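Local coordinates for putative cell adhesion protein (Bacteroides uniformis, PDB 4K4K), which probably forms part of the tip of fimbriae, the filamentous surface appendages that mediate cell adhesion and biofilm formation, at residues D105-T110 with T190-V195; L144-K149 with Y249-T254; T163-S168 with I194-D199; S168-A173 with A214-T219; L218-P223 with I253-A258. One frame throughout, in Å; residues are numbered along the deposited sequence.

Contact 1. Residues D105-T110 with T190-V195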
# COMPACT_ATOMS: atom_id res chain seq x y z
N ASP A 105 -10.26 3.60 0.52
CA ASP A 105 -10.55 4.99 0.87
C ASP A 105 -9.24 5.59 1.41
O ASP A 105 -8.73 5.10 2.41
CB ASP A 105 -11.73 5.12 1.87
CG ASP A 105 -12.10 6.56 2.23
OD1 ASP A 105 -11.43 7.51 1.74
OD2 ASP A 105 -13.04 6.73 3.04
N VAL A 106 -8.63 6.52 0.67
CA VAL A 106 -7.34 7.10 1.08
C VAL A 106 -7.57 8.52 1.70
O VAL A 106 -6.58 9.24 1.86
CB VAL A 106 -6.26 7.12 -0.05
CG1 VAL A 106 -5.83 5.69 -0.45
CG2 VAL A 106 -6.73 7.92 -1.27
N SER A 107 -8.84 8.89 2.05
CA SER A 107 -9.16 10.18 2.69
C SER A 107 -8.48 10.31 4.05
O SER A 107 -8.15 11.42 4.46
CB SER A 107 -10.66 10.36 2.88
OG SER A 107 -11.37 10.29 1.65
N VAL A 108 -8.31 9.17 4.75
CA VAL A 108 -7.68 9.13 6.08
C VAL A 108 -6.32 8.47 5.89
O VAL A 108 -6.24 7.27 5.59
CB VAL A 108 -8.55 8.45 7.18
CG1 VAL A 108 -7.79 8.40 8.51
CG2 VAL A 108 -9.89 9.17 7.35
N GLN A 109 -5.26 9.25 6.04
CA GLN A 109 -3.87 8.82 5.78
C GLN A 109 -3.18 8.10 6.93
O GLN A 109 -2.25 7.33 6.68
CB GLN A 109 -3.01 10.02 5.41
CG GLN A 109 -3.36 10.59 4.04
CD GLN A 109 -2.86 9.68 2.95
OE1 GLN A 109 -1.67 9.36 2.89
NE2 GLN A 109 -3.75 9.19 2.09
N THR A 110 -3.55 8.42 8.18
CA THR A 110 -2.88 7.86 9.35
C THR A 110 -3.76 6.81 10.06
O THR A 110 -4.91 7.12 10.38
CB THR A 110 -2.47 9.02 10.29
OG1 THR A 110 -1.65 9.94 9.55
CG2 THR A 110 -1.70 8.54 11.51
N THR A 190 -15.87 13.19 -6.17
CA THR A 190 -15.42 14.58 -6.08
C THR A 190 -13.95 14.58 -5.62
O THR A 190 -13.58 13.79 -4.74
CB THR A 190 -16.37 15.44 -5.22
OG1 THR A 190 -15.81 16.75 -5.08
CG2 THR A 190 -16.69 14.83 -3.85
N THR A 191 -13.11 15.40 -6.29
CA THR A 191 -11.68 15.55 -6.00
C THR A 191 -11.53 16.17 -4.62
O THR A 191 -12.36 17.00 -4.23
CB THR A 191 -10.97 16.34 -7.10
OG1 THR A 191 -11.62 17.60 -7.28
CG2 THR A 191 -10.91 15.58 -8.43
N LYS A 192 -10.49 15.76 -3.87
CA LYS A 192 -10.25 16.20 -2.49
C LYS A 192 -8.79 16.58 -2.27
O LYS A 192 -7.91 16.09 -2.98
CB LYS A 192 -10.63 15.03 -1.53
CG LYS A 192 -10.67 15.36 -0.03
CD LYS A 192 -10.66 14.11 0.87
CE LYS A 192 -9.27 13.71 1.32
NZ LYS A 192 -9.07 13.86 2.79
N GLU A 193 -8.53 17.45 -1.28
CA GLU A 193 -7.19 17.81 -0.87
C GLU A 193 -6.79 16.76 0.16
O GLU A 193 -7.56 16.51 1.09
CB GLU A 193 -7.15 19.23 -0.27
CG GLU A 193 -5.74 19.70 0.04
CD GLU A 193 -5.07 20.43 -1.12
OE1 GLU A 193 -5.79 20.85 -2.05
OE2 GLU A 193 -3.84 20.61 -1.06
N ILE A 194 -5.63 16.13 0.01
CA ILE A 194 -5.20 15.14 1.00
C ILE A 194 -4.05 15.72 1.80
O ILE A 194 -3.01 16.07 1.23
CB ILE A 194 -4.83 13.78 0.37
CG1 ILE A 194 -6.05 13.09 -0.31
CG2 ILE A 194 -4.16 12.86 1.42
CD1 ILE A 194 -5.74 11.72 -0.97
N VAL A 195 -4.22 15.79 3.13
CA VAL A 195 -3.17 16.28 4.01
C VAL A 195 -2.22 15.11 4.24
O VAL A 195 -2.66 14.05 4.69
CB VAL A 195 -3.75 16.86 5.32
CG1 VAL A 195 -2.64 17.11 6.35
CG2 VAL A 195 -4.53 18.16 5.04
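Q109 lays its side chain across the I194 branch at about a right angle, where the loop after strand 101-105 meets strand 192-199. From CB outward, the glutamine first comes within 4.1 Å of V195 O. CG, set beside its own backbone N (chi1 -70°), packs against I194 CG2 at 3.6 Å and is as close to the V195 carbonyl oxygen. A bend at chi2 then folds the chain back, so that CD and NE2 pass over the same I194 methyl. At the tip, NE2 gives a hydrogen bond to V106 O within its own loop at 2.8 Å, on a lone pair in the carbonyl plane and close to the plane of the amide. NE2 also bonds to I206 O, so two carbonyls fix the rotation of the amide. Next to it, I194 reaches the loop with CD1, which lies 3.9 Å from V106 CG2.

The loop itself is held by an Asx turn: D105 OD1 accepts both S107 N and S107 OG. At the partly exposed margin, K192 NZ lies 3.1 Å from S107 O, but both residues are modelled in two conformations, and this hydrogen bond is probably partial. Where it forms, it sets an ammonium on a neutral carbonyl rather than making a salt bridge. The dependable part of the contact is thus apolar, the packing of I194 against V106 and the aliphatic stem of Q109.

Contact 2. Residues L144-K149 with Y249-T254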
# COMPACT_ATOMS: atom_id res chain seq x y z
N LEU A 144 4.01 8.38 -1.66
CA LEU A 144 4.69 9.68 -1.79
C LEU A 144 5.62 9.83 -0.60
O LEU A 144 5.18 9.65 0.53
CB LEU A 144 3.72 10.87 -1.88
CG LEU A 144 2.60 10.78 -2.93
CD1 LEU A 144 1.74 12.04 -2.90
CD2 LEU A 144 3.16 10.52 -4.35
N ASP A 145 6.91 10.12 -0.86
CA ASP A 145 7.93 10.26 0.17
C ASP A 145 8.58 11.61 -0.06
O ASP A 145 9.25 11.81 -1.07
CB ASP A 145 8.92 9.08 0.06
CG ASP A 145 9.95 9.00 1.18
OD1 ASP A 145 10.58 10.04 1.49
OD2 ASP A 145 10.21 7.89 1.67
N ILE A 146 8.33 12.56 0.83
CA ILE A 146 8.80 13.93 0.66
C ILE A 146 9.80 14.31 1.75
O ILE A 146 9.55 14.10 2.94
CB ILE A 146 7.56 14.87 0.63
CG1 ILE A 146 6.68 14.56 -0.61
CG2 ILE A 146 7.93 16.37 0.72
CD1 ILE A 146 5.28 14.99 -0.54
N THR A 147 10.93 14.89 1.32
CA THR A 147 11.94 15.41 2.23
C THR A 147 11.98 16.91 2.00
O THR A 147 12.09 17.35 0.85
CB THR A 147 13.29 14.72 1.98
OG1 THR A 147 13.10 13.32 2.06
CG2 THR A 147 14.35 15.13 2.99
N ILE A 148 11.88 17.69 3.07
CA ILE A 148 11.93 19.15 2.96
C ILE A 148 13.26 19.67 3.49
O ILE A 148 13.71 19.24 4.55
CB ILE A 148 10.73 19.78 3.74
CG1 ILE A 148 9.37 19.33 3.14
CG2 ILE A 148 10.83 21.30 3.85
CD1 ILE A 148 8.24 19.38 4.18
N LYS A 149 13.89 20.62 2.78
CA LYS A 149 15.08 21.28 3.31
C LYS A 149 15.07 22.75 2.92
O LYS A 149 14.46 23.13 1.93
CB LYS A 149 16.39 20.59 2.86
CG LYS A 149 16.60 20.48 1.36
CD LYS A 149 17.86 19.66 1.07
CE LYS A 149 18.23 19.68 -0.39
NZ LYS A 149 19.35 18.75 -0.69
N TYR A 249 7.25 7.58 -5.14
CA TYR A 249 7.72 8.86 -5.70
C TYR A 249 8.41 9.59 -4.59
O TYR A 249 7.80 9.84 -3.54
CB TYR A 249 6.56 9.69 -6.32
CG TYR A 249 6.00 9.00 -7.55
CD1 TYR A 249 5.06 7.98 -7.44
CD2 TYR A 249 6.47 9.32 -8.83
CE1 TYR A 249 4.59 7.30 -8.57
CE2 TYR A 249 5.99 8.66 -9.96
CZ TYR A 249 5.06 7.64 -9.83
OH TYR A 249 4.58 6.95 -10.92
N LEU A 250 9.70 9.85 -4.77
CA LEU A 250 10.51 10.52 -3.77
C LEU A 250 10.77 11.93 -4.22
O LEU A 250 11.31 12.14 -5.31
CB LEU A 250 11.84 9.76 -3.53
CG LEU A 250 11.67 8.33 -3.02
CD1 LEU A 250 11.80 7.34 -4.14
CD2 LEU A 250 12.66 8.04 -1.92
N TYR A 251 10.34 12.90 -3.41
CA TYR A 251 10.58 14.31 -3.75
C TYR A 251 11.46 14.95 -2.72
O TYR A 251 11.21 14.81 -1.52
CB TYR A 251 9.25 15.10 -3.85
CG TYR A 251 8.27 14.58 -4.88
CD1 TYR A 251 8.43 14.88 -6.23
CD2 TYR A 251 7.14 13.86 -4.49
CE1 TYR A 251 7.52 14.43 -7.18
CE2 TYR A 251 6.23 13.39 -5.44
CZ TYR A 251 6.42 13.70 -6.78
OH TYR A 251 5.51 13.25 -7.71
N THR A 252 12.47 15.70 -3.17
CA THR A 252 13.30 16.53 -2.29
C THR A 252 12.90 17.96 -2.59
O THR A 252 13.08 18.44 -3.72
CB THR A 252 14.80 16.25 -2.41
OG1 THR A 252 15.04 14.88 -2.08
CG2 THR A 252 15.62 17.16 -1.47
N ILE A 253 12.34 18.64 -1.59
CA ILE A 253 11.85 20.00 -1.73
C ILE A 253 12.82 20.96 -1.10
O ILE A 253 13.08 20.87 0.10
CB ILE A 253 10.44 20.13 -1.06
CG1 ILE A 253 9.51 18.90 -1.29
CG2 ILE A 253 9.77 21.49 -1.34
CD1 ILE A 253 8.95 18.72 -2.63
N THR A 254 13.35 21.90 -1.88
CA THR A 254 14.21 22.94 -1.33
C THR A 254 13.38 24.22 -1.27
O THR A 254 12.97 24.75 -2.31
CB THR A 254 15.52 23.11 -2.12
OG1 THR A 254 16.20 21.86 -2.18
CG2 THR A 254 16.44 24.15 -1.46
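L144 to K149 and Y249 to T254 run side by side as parallel strands, their axes 4.7 Å apart and each residue level with its partner. On segment 144-149, the N and O of alternate residues face the neighbour. D145 N donates to Y249 O at 2.8 Å, and D145 O takes Y251 N. T147 N goes to Y251 O, and T147 O receives I253 N in an almost straight bond (179° at the hydrogen). K149 N closes the series on I253 O, while K149 O accepts I255 N. The residues in between turn their backbone the other way: L144, I146 and I148 bond to G205, A203 and L201 of the chain on the far side.

Strand 132-150 is therefore an inner strand of its sheet, in keeping with the β-sandwich of the transthyretin-like fimbrillin fold. Facing the buried interior of the sandwich, I146 CG2 packs on I253 CG1 at 3.6 Å. I146 CG1 meets the edge of the Y251 ring at CD2, 4.0 Å away, and L144 CD2 lies near the plane of the same ring. Both tyrosine hydroxyls in this interior have partners: Y249 OH bonds to V244 N, and Y251 OH to S240 OG.

D145, T147 and K149 lie on the more exposed face with L250, T252 and T254. K149 CG stands between the backbone N and the carbonyl carbon (chi1 57°), and the rest of the chain runs extended across the neighbouring strand, bringing CE to 3.5 Å from T254 OG1 and 3.8 Å from T252 CG2.

Contact 3. Residues T163-S168 with I194-D199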
# COMPACT_ATOMS: atom_id res chain seq x y z
N THR A 163 6.25 22.86 9.10
CA THR A 163 5.71 22.90 7.74
C THR A 163 4.72 21.76 7.51
O THR A 163 5.02 20.60 7.82
CB THR A 163 6.84 22.89 6.68
OG1 THR A 163 7.62 24.06 6.83
CG2 THR A 163 6.31 22.81 5.24
N THR A 164 3.53 22.07 6.97
CA THR A 164 2.54 21.04 6.64
C THR A 164 2.54 20.86 5.12
O THR A 164 2.91 21.77 4.38
CB THR A 164 1.15 21.39 7.17
OG1 THR A 164 0.72 22.61 6.57
CG2 THR A 164 1.10 21.49 8.68
N VAL A 165 2.13 19.67 4.67
CA VAL A 165 2.13 19.33 3.25
C VAL A 165 0.80 18.71 2.89
O VAL A 165 0.34 17.80 3.59
CB VAL A 165 3.31 18.35 2.89
CG1 VAL A 165 3.43 18.14 1.37
CG2 VAL A 165 4.64 18.82 3.46
N SER A 166 0.21 19.14 1.78
CA SER A 166 -1.00 18.52 1.25
C SER A 166 -0.89 18.40 -0.27
O SER A 166 -0.05 19.07 -0.88
CB SER A 166 -2.24 19.32 1.66
OG SER A 166 -2.26 20.57 1.00
N ILE A 167 -1.69 17.52 -0.87
CA ILE A 167 -1.73 17.33 -2.32
C ILE A 167 -3.17 17.56 -2.77
O ILE A 167 -4.10 17.08 -2.12
CB ILE A 167 -1.14 15.97 -2.79
CG1 ILE A 167 -1.03 15.90 -4.33
CG2 ILE A 167 -1.86 14.75 -2.17
CD1 ILE A 167 -0.27 14.63 -4.90
N SER A 168 -3.35 18.32 -3.85
CA SER A 168 -4.67 18.70 -4.35
C SER A 168 -5.23 17.75 -5.40
O SER A 168 -4.51 16.95 -6.00
CB SER A 168 -4.60 20.11 -4.95
OG SER A 168 -3.86 20.07 -6.17
N ILE A 194 -5.63 16.13 0.01
CA ILE A 194 -5.20 15.14 1.00
C ILE A 194 -4.05 15.72 1.80
O ILE A 194 -3.01 16.07 1.23
CB ILE A 194 -4.83 13.78 0.37
CG1 ILE A 194 -6.05 13.09 -0.31
CG2 ILE A 194 -4.16 12.86 1.42
CD1 ILE A 194 -5.74 11.72 -0.97
N VAL A 195 -4.22 15.79 3.13
CA VAL A 195 -3.17 16.28 4.01
C VAL A 195 -2.22 15.11 4.24
O VAL A 195 -2.66 14.05 4.69
CB VAL A 195 -3.75 16.86 5.32
CG1 VAL A 195 -2.64 17.11 6.35
CG2 VAL A 195 -4.53 18.16 5.04
N LEU A 196 -0.95 15.28 3.89
CA LEU A 196 0.07 14.24 4.07
C LEU A 196 0.53 14.23 5.53
O LEU A 196 0.44 15.26 6.19
CB LEU A 196 1.26 14.49 3.12
CG LEU A 196 1.07 13.97 1.69
CD1 LEU A 196 0.45 15.02 0.80
CD2 LEU A 196 2.39 13.55 1.10
N HIS A 197 0.99 13.08 6.04
CA HIS A 197 1.48 12.90 7.40
C HIS A 197 2.93 13.46 7.49
O HIS A 197 3.78 12.96 6.75
CB HIS A 197 1.38 11.38 7.73
CG HIS A 197 2.19 10.86 8.88
ND1 HIS A 197 3.10 9.83 8.70
CD2 HIS A 197 2.13 11.17 10.19
CE1 HIS A 197 3.61 9.59 9.90
NE2 HIS A 197 3.06 10.36 10.83
N THR A 198 3.21 14.42 8.38
CA THR A 198 4.55 14.97 8.57
C THR A 198 5.18 14.54 9.88
O THR A 198 4.50 14.47 10.91
CB THR A 198 4.57 16.50 8.51
OG1 THR A 198 3.63 17.03 9.45
CG2 THR A 198 4.32 17.05 7.13
N ASP A 199 6.50 14.34 9.85
CA ASP A 199 7.33 13.98 10.99
C ASP A 199 8.61 14.75 10.80
O ASP A 199 9.52 14.29 10.09
CB ASP A 199 7.54 12.46 11.07
CG ASP A 199 8.29 11.95 12.30
OD1 ASP A 199 8.63 12.78 13.18
OD2 ASP A 199 8.50 10.72 12.40
O HOH W 1 1.36 17.79 6.60
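The two segments pair antiparallel, tightly at S166 with V195, a non-hydrogen-bonded pair with CA atoms 4.2 Å apart, and then at I167 with I194, where each N donates to the other's O. L196 N extends the pairing to V165 O at 2.8 Å. Beyond that the backbones separate and a water fills the next step: V165 N donates to it at 2.8 Å, and it donates in turn to L196 O.

On the buried face, I167 CG2 meets the neighbouring strand. That methyl lies 4.0 Å from I194 CB and, for the one of two L196 conformers given here, 3.8 Å from L196 CD1. Past the water, T198 leans back with CG2, 3.7 Å from T163 O and 4.1 Å from V165 CG2. On the other face, S166 CB rests against I194 O, while its OG bonds to E193 OE2.

Strand 164-177 has strand 217-222 along its other edge, with S166 bonded to T219 and T164 to T221. V165, I167 and L196 pack on I148, L144 and I146 of strand 132-150, across the sandwich.

Contact 4. Residues S168-A173 with A214-T219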
# COMPACT_ATOMS: atom_id res chain seq x y z
N SER A 168 -3.35 18.32 -3.85
CA SER A 168 -4.67 18.70 -4.35
C SER A 168 -5.23 17.75 -5.40
O SER A 168 -4.51 16.95 -6.00
CB SER A 168 -4.60 20.11 -4.95
OG SER A 168 -3.86 20.07 -6.17
N ASN A 169 -6.54 17.91 -5.64
CA ASN A 169 -7.38 17.27 -6.65
C ASN A 169 -7.13 15.76 -6.73
O ASN A 169 -6.77 15.19 -7.77
CB ASN A 169 -7.21 17.97 -7.99
CG ASN A 169 -7.55 19.45 -7.86
OD1 ASN A 169 -8.60 19.84 -7.31
ND2 ASN A 169 -6.61 20.30 -8.22
N GLN A 170 -7.32 15.13 -5.59
CA GLN A 170 -7.15 13.69 -5.49
C GLN A 170 -8.46 12.96 -5.54
O GLN A 170 -9.42 13.36 -4.87
CB GLN A 170 -6.48 13.31 -4.16
CG GLN A 170 -5.07 13.86 -3.99
CD GLN A 170 -4.12 13.33 -5.03
OE1 GLN A 170 -3.65 14.07 -5.90
NE2 GLN A 170 -3.86 12.03 -5.00
N GLN A 171 -8.47 11.84 -6.26
CA GLN A 171 -9.56 10.87 -6.19
C GLN A 171 -9.26 10.08 -4.92
O GLN A 171 -8.07 9.87 -4.62
CB GLN A 171 -9.61 9.96 -7.44
CG GLN A 171 -10.11 10.68 -8.69
CD GLN A 171 -11.55 11.16 -8.60
OE1 GLN A 171 -12.38 10.61 -7.88
NE2 GLN A 171 -11.86 12.22 -9.32
N THR A 172 -10.27 9.71 -4.13
CA THR A 172 -9.98 9.04 -2.86
C THR A 172 -10.60 7.64 -2.73
O THR A 172 -10.24 6.91 -1.80
CB THR A 172 -10.46 9.91 -1.68
OG1 THR A 172 -11.87 10.12 -1.80
CG2 THR A 172 -9.70 11.25 -1.57
N ALA A 173 -11.46 7.24 -3.68
CA ALA A 173 -12.11 5.91 -3.64
C ALA A 173 -11.68 4.99 -4.80
O ALA A 173 -11.62 5.42 -5.95
CB ALA A 173 -13.62 6.08 -3.68
N ALA A 214 -1.80 15.99 -13.90
CA ALA A 214 -2.19 17.36 -14.27
C ALA A 214 -3.26 17.89 -13.32
O ALA A 214 -4.20 17.17 -12.97
CB ALA A 214 -2.68 17.41 -15.71
N GLY A 215 -3.07 19.12 -12.87
CA GLY A 215 -3.98 19.75 -11.92
C GLY A 215 -3.62 19.48 -10.48
O GLY A 215 -4.19 20.10 -9.58
N MSE A 216 -2.69 18.54 -10.23
CA MSE A 216 -2.28 18.22 -8.85
C MSE A 216 -1.13 19.10 -8.42
O MSE A 216 -0.14 19.24 -9.13
CB MSE A 216 -1.87 16.76 -8.69
CG MSE A 216 -2.97 15.78 -8.96
SE MSE A 216 -2.22 13.98 -8.93
CE MSE A 216 -3.90 13.04 -9.35
N ALA A 217 -1.25 19.64 -7.22
CA ALA A 217 -0.20 20.46 -6.66
C ALA A 217 0.09 20.09 -5.22
O ALA A 217 -0.82 19.70 -4.49
CB ALA A 217 -0.57 21.95 -6.75
N LEU A 218 1.35 20.19 -4.83
CA LEU A 218 1.76 20.07 -3.43
C LEU A 218 1.71 21.45 -2.81
O LEU A 218 2.22 22.40 -3.42
CB LEU A 218 3.18 19.49 -3.27
CG LEU A 218 3.45 18.07 -3.72
CD1 LEU A 218 4.88 17.69 -3.41
CD2 LEU A 218 2.50 17.06 -3.04
N THR A 219 1.10 21.59 -1.63
CA THR A 219 1.06 22.88 -0.92
C THR A 219 1.89 22.74 0.34
O THR A 219 1.67 21.82 1.14
CB THR A 219 -0.38 23.37 -0.64
OG1 THR A 219 -1.03 23.56 -1.89
CG2 THR A 219 -0.42 24.71 0.15
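The backbones of S168 and A217 meet through one main-chain bond, S168 N to A217 O at 3.0 Å, just before the chain turns a corner at N169, whose phi and psi are both positive (45° and 58°). The NH of A217 is taken by a side-chain oxygen in place of a main-chain one: A217 N donates to S168 OG at 2.8 Å. The serine can do this because its OG stands between its own backbone N and carbonyl carbon (chi1 70°), leaning over the neighbouring strand. N169 adds a third bond, ND2 to G215 O at 2.8 Å. The oxygen lies in the plane of the asparagine amide, but the nitrogen sits above the carbonyl plane of G215 rather than on a lone pair.

Past the corner, strand 164-177 parts from strand 217-222 but stays bonded to strand 192-199, Q170 with K192, and reaches the loop at V106 through T172. The serine and asparagine side chains supply the bonds where main-chain pairing stops. In the sandwich, S168 and A217 are the last step of a pairing that also joins S166 to T219.

Against the turn packs M216, a selenomethionine, its chain extended beyond CG. CG rests on S168 O at 3.5 Å, and CE comes 3.9 Å from N169 O. M216 also touches F243 from a loop. Just before it, G215 takes a positive phi, which a residue without a side chain adopts easily.

Contact 5. Residues L218-P223 with I253-A258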
# COMPACT_ATOMS: atom_id res chain seq x y z
N LEU A 218 1.35 20.19 -4.83
CA LEU A 218 1.76 20.07 -3.43
C LEU A 218 1.71 21.45 -2.81
O LEU A 218 2.22 22.40 -3.42
CB LEU A 218 3.18 19.49 -3.27
CG LEU A 218 3.45 18.07 -3.72
CD1 LEU A 218 4.88 17.69 -3.41
CD2 LEU A 218 2.50 17.06 -3.04
N THR A 219 1.10 21.59 -1.63
CA THR A 219 1.06 22.88 -0.92
C THR A 219 1.89 22.74 0.34
O THR A 219 1.67 21.82 1.14
CB THR A 219 -0.38 23.37 -0.64
OG1 THR A 219 -1.03 23.56 -1.89
CG2 THR A 219 -0.42 24.71 0.15
N PHE A 220 2.85 23.65 0.53
CA PHE A 220 3.69 23.69 1.72
C PHE A 220 3.34 24.93 2.50
O PHE A 220 3.58 26.03 2.00
CB PHE A 220 5.20 23.71 1.33
CG PHE A 220 5.60 22.55 0.47
CD1 PHE A 220 5.51 22.63 -0.92
CD2 PHE A 220 6.00 21.35 1.04
CE1 PHE A 220 5.84 21.54 -1.72
CE2 PHE A 220 6.32 20.25 0.24
CZ PHE A 220 6.22 20.36 -1.13
N THR A 221 2.77 24.78 3.71
CA THR A 221 2.41 25.92 4.57
C THR A 221 3.51 26.04 5.61
O THR A 221 3.68 25.12 6.42
CB THR A 221 1.01 25.72 5.17
OG1 THR A 221 0.11 25.29 4.15
CG2 THR A 221 0.48 26.97 5.87
N VAL A 222 4.28 27.13 5.58
CA VAL A 222 5.40 27.36 6.47
C VAL A 222 5.00 28.34 7.58
O VAL A 222 4.85 29.53 7.32
CB VAL A 222 6.63 27.85 5.67
CG1 VAL A 222 7.86 27.96 6.56
CG2 VAL A 222 6.92 26.94 4.47
N PRO A 223 4.86 27.85 8.84
CA PRO A 223 4.46 28.76 9.94
C PRO A 223 5.48 29.88 10.20
O PRO A 223 5.07 31.01 10.47
CB PRO A 223 4.35 27.84 11.15
CG PRO A 223 4.25 26.48 10.61
CD PRO A 223 5.00 26.47 9.32
N ILE A 253 12.34 18.64 -1.59
CA ILE A 253 11.85 20.00 -1.73
C ILE A 253 12.82 20.96 -1.10
O ILE A 253 13.08 20.87 0.10
CB ILE A 253 10.44 20.13 -1.06
CG1 ILE A 253 9.51 18.90 -1.29
CG2 ILE A 253 9.77 21.49 -1.34
CD1 ILE A 253 8.95 18.72 -2.63
N THR A 254 13.35 21.90 -1.88
CA THR A 254 14.21 22.94 -1.33
C THR A 254 13.38 24.22 -1.27
O THR A 254 12.97 24.75 -2.31
CB THR A 254 15.52 23.11 -2.12
OG1 THR A 254 16.20 21.86 -2.18
CG2 THR A 254 16.44 24.15 -1.46
N ILE A 255 13.19 24.75 -0.07
CA ILE A 255 12.39 25.95 0.10
C ILE A 255 13.27 27.19 0.32
O ILE A 255 14.18 27.19 1.16
CB ILE A 255 11.36 25.77 1.24
CG1 ILE A 255 10.49 24.50 1.02
CG2 ILE A 255 10.49 27.05 1.42
CD1 ILE A 255 9.42 24.23 2.14
N SER A 256 12.95 28.25 -0.44
CA SER A 256 13.59 29.55 -0.35
C SER A 256 12.49 30.62 -0.22
O SER A 256 11.32 30.30 -0.46
CB SER A 256 14.46 29.78 -1.59
OG SER A 256 13.73 30.29 -2.68
N LYS A 257 12.82 31.85 0.16
CA LYS A 257 11.83 32.92 0.24
C LYS A 257 11.27 33.21 -1.17
O LYS A 257 10.10 33.54 -1.30
CB LYS A 257 12.43 34.18 0.85
CG LYS A 257 12.53 34.13 2.37
CD LYS A 257 13.09 35.45 2.92
CE LYS A 257 13.03 35.53 4.43
NZ LYS A 257 13.45 36.88 4.92
N ALA A 258 12.09 33.01 -2.21
CA ALA A 258 11.71 33.24 -3.60
C ALA A 258 10.79 32.12 -4.15
O ALA A 258 10.16 32.32 -5.18
CB ALA A 258 12.95 33.35 -4.45
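Across the interior of the β-sandwich, F220 of strand 217-222 meets I253 of strand 247-256. The two strands belong to facing layers: their axes come no closer than 10.7 Å, their directions differ by 46°, and side chains alone bridge the distance. F220 and I253 approach from opposite directions. The isoleucine lays CG2 over one face of the phenyl ring, 4.0 Å from the centroid and offset toward the rim, a CH-pi contact. CG2 is anti to the backbone N and CG1 beside it, so the two branches spread over the ring from CE1 to CE2. Both lie on the same side of the ring, with CG1 and CD1 nearest CZ, and I253 CD1 comes to 3.5 Å from F220 CZ.

The strand that carries F220 is sewn to S166 and T164 on one side and to strand 228-233 on the other, while I253 belongs to the layer of strand 132-150. The arrangement is consistent with the two-layer packing of the transthyretin-like fimbrillin fold, and every residue in the contact is buried. Flanking the ring toward one end, L218 CD1 stands 4.3 Å from I253 CD1. Toward the other end, I255 CD1 touches two partners, 4.3 Å from F220 CB and 4.4 Å from V222 CG2. V165 touches F220 from strand 164-177, and F230 packs on both V222 and I255.

From the N terminus, contact 1 opens first and ties the loop after strand 101-105 to strand 192-199. Contact 2 opens next and pairs strand 132-150 with the distant strand 247-256; contact 1 crosses it, while contacts 3 and 4 are nested inside its loop. Those two open in turn along strand 164-177, sharing S168: contact 3 joins it to strand 192-199, closing on I194 and V195 together with contact 1, and contact 4 joins it to strand 217-222. Contact 4 crosses contacts 1 and 3. Contact 5 begins where contact 4 ends and finishes on strand 247-256 with contact 2, joining the two layers of the sandwich.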